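PDB 3TEE: flagella basal body P-ring formation protein flgA from Salmonella typhimurium, which takes part in assembly of the flagellar P-ring in the periplasm and may act there as a chaperone or modulator protein. Local coordinates for residues 138-143 with 186-191. Residues are numbered along the deposited sequence; the frame is centred on the assembly and turned at random.
Sequences AWRVKA and GTVDSD
R140 and V141 meet V188 and the turn that follows it where the loop from strand 135-137 leads into the C-terminal beta sheet of FlgA. These two residues of loop 138-143 form a classic beta bulge, both facing A168. V188 ends strand 183-188, and residues 189-191 turn the chain toward strand 194-197.

The tight part is apolar and buried. CG1 of V188 stands anti to its own backbone N (chi1 179°), which carries this methyl to both side chains of loop 138-143. It lies 3.8 Å from CG2 of V141 and equally far, 3.8 Å, from CB of R140. CG2 of V188 also lies near CG2 of V141; the valines cross at an angle, branch against branch. I194 of strand 194-197 touches both valines, and A168 adds to the packing on V188. V141, the second residue of the bulge, is buried here.

The other side is exposed and polar. R140 starts over V188, with CG 3.7 Å from the carbonyl O of D189. The chain then bends at chi2 (63°), and its guanidinium reaches the backbone of the turn. The contact has one hydrogen bond between the segments, from NE of R140 to O of S190. CB of S190 and of D191 point away from loop 138-143, so the turn meets R140 with backbone carbonyls; NH2 of R140 also lies 3.1 Å from O of D191, at an angle too poor for a hydrogen bond. The carboxylates of D189 and D191 may favour the positive charge, but they make no salt bridge with R140. D189 instead braces the turn: its OD1 accepts a hydrogen bond from N of N193 and a weak one from N of D191.

NE of R140 approaches O of S190 at 2.8 Å, nearly straight at 166°; the oxygen lies in the guanidinium plane, while NE sits above the plane of the carbonyl.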
loop_
_atom_site.group_PDB
_atom_site.type_symbol
_atom_site.label_atom_id
_atom_site.label_comp_id
_atom_site.label_asym_id
_atom_site.label_seq_id
_atom_site.Cartn_x
_atom_site.Cartn_y
_atom_site.Cartn_z
ATOM N N ALA A 138 1.937 -6.715 10.243
ATOM C CA ALA A 138 2.098 -7.430 11.506
ATOM C C ALA A 138 3.589 -7.564 11.865
ATOM O O ALA A 138 4.448 -7.486 10.980
ATOM C CB ALA A 138 1.473 -8.814 11.402
ATOM N N TRP A 139 3.892 -7.748 13.151
ATOM C CA TRP A 139 5.283 -7.936 13.560
ATOM C C TRP A 139 5.651 -9.402 13.377
ATOM O O TRP A 139 5.053 -10.264 14.025
ATOM C CB TRP A 139 5.504 -7.524 15.019
ATOM C CG TRP A 139 5.146 -6.107 15.381
ATOM C CD1 TRP A 139 4.517 -5.700 16.520
ATOM C CD2 TRP A 139 5.499 -4.910 14.666
ATOM N NE1 TRP A 139 4.458 -4.327 16.563
ATOM C CE2 TRP A 139 5.041 -3.818 15.431
ATOM C CE3 TRP A 139 6.189 -4.655 13.468
ATOM C CZ2 TRP A 139 5.246 -2.489 15.038
ATOM C CZ3 TRP A 139 6.368 -3.337 13.062
ATOM C CH2 TRP A 139 5.877 -2.271 13.831
ATOM N N ARG A 140 6.604 -9.699 12.483
ATOM C CA ARG A 140 7.083 -11.076 12.304
ATOM C C ARG A 140 7.991 -11.393 13.499
ATOM O O ARG A 140 7.981 -12.509 14.024
ATOM C CB ARG A 140 7.841 -11.235 10.965
ATOM C CG ARG A 140 8.323 -12.663 10.649
ATOM C CD ARG A 140 7.188 -13.663 10.482
ATOM N NE ARG A 140 7.631 -15.060 10.565
ATOM C CZ ARG A 140 7.711 -15.764 11.691
ATOM N NH1 ARG A 140 7.419 -15.202 12.857
ATOM N NH2 ARG A 140 8.098 -17.030 11.660
ATOM N N VAL A 141 8.717 -10.369 13.964
ATOM C CA VAL A 141 9.606 -10.459 15.107
ATOM C C VAL A 141 9.120 -9.453 16.153
ATOM O O VAL A 141 8.868 -8.295 15.821
ATOM C CB VAL A 141 11.076 -10.227 14.636
ATOM C CG1 VAL A 141 11.972 -9.763 15.762
ATOM C CG2 VAL A 141 11.641 -11.476 13.967
ATOM N N LYS A 142 8.954 -9.906 17.397
ATOM C CA LYS A 142 8.519 -9.040 18.497
ATOM C C LYS A 142 9.632 -8.839 19.516
ATOM O O LYS A 142 10.420 -9.750 19.721
ATOM C CB LYS A 142 7.258 -9.600 19.185
ATOM C CG LYS A 142 6.039 -9.666 18.249
ATOM C CD LYS A 142 4.883 -10.420 18.885
ATOM C CE LYS A 142 3.716 -10.537 17.931
ATOM N NZ LYS A 142 2.664 -11.450 18.450
ATOM N N ALA A 143 9.693 -7.654 20.157
ATOM C CA ALA A 143 10.685 -7.341 21.181
ATOM C C ALA A 143 10.645 -8.398 22.308
ATOM O O ALA A 143 9.561 -8.758 22.775
ATOM C CB ALA A 143 10.430 -5.951 21.739
ATOM N N GLY A 186 20.011 -6.790 11.465
ATOM C CA GLY A 186 19.774 -7.349 10.140
ATOM C C GLY A 186 18.335 -7.228 9.684
ATOM O O GLY A 186 17.511 -6.587 10.339
ATOM N N THR A 187 18.025 -7.866 8.561
ATOM C CA THR A 187 16.696 -7.820 7.937
ATOM C C THR A 187 15.862 -9.034 8.324
ATOM O O THR A 187 16.342 -10.160 8.223
ATOM C CB THR A 187 16.872 -7.695 6.410
ATOM O OG1 THR A 187 17.733 -6.586 6.135
ATOM C CG2 THR A 187 15.549 -7.521 5.673
ATOM N N VAL A 188 14.617 -8.805 8.768
ATOM C CA VAL A 188 13.693 -9.894 9.114
ATOM C C VAL A 188 13.219 -10.606 7.820
ATOM O O VAL A 188 12.826 -9.936 6.864
ATOM C CB VAL A 188 12.482 -9.408 9.961
ATOM C CG1 VAL A 188 11.524 -10.555 10.272
ATOM C CG2 VAL A 188 12.950 -8.754 11.255
ATOM N N ASP A 189 13.273 -11.950 7.799
ATOM C CA ASP A 189 12.777 -12.730 6.667
ATOM C C ASP A 189 11.422 -13.365 7.045
ATOM O O ASP A 189 11.015 -13.272 8.213
ATOM C CB ASP A 189 13.823 -13.751 6.141
ATOM C CG ASP A 189 14.151 -14.967 6.994
ATOM O OD1 ASP A 189 13.398 -15.252 7.951
ATOM O OD2 ASP A 189 15.150 -15.655 6.684
ATOM N N SER A 190 10.742 -14.021 6.073
ATOM C CA SER A 190 9.426 -14.655 6.274
ATOM C C SER A 190 9.390 -15.711 7.395
ATOM O O SER A 190 8.327 -15.927 7.985
ATOM C CB SER A 190 8.899 -15.229 4.965
ATOM O OG SER A 190 9.763 -16.231 4.455
ATOM N N ASP A 191 10.550 -16.329 7.716
ATOM C CA ASP A 191 10.676 -17.339 8.775
ATOM C C ASP A 191 10.959 -16.755 10.169
ATOM O O ASP A 191 11.086 -17.512 11.140
ATOM C CB ASP A 191 11.747 -18.380 8.401
ATOM C CG ASP A 191 11.303 -19.342 7.321
ATOM O OD1 ASP A 191 10.411 -20.178 7.600
ATOM O OD2 ASP A 191 11.849 -19.264 6.196
#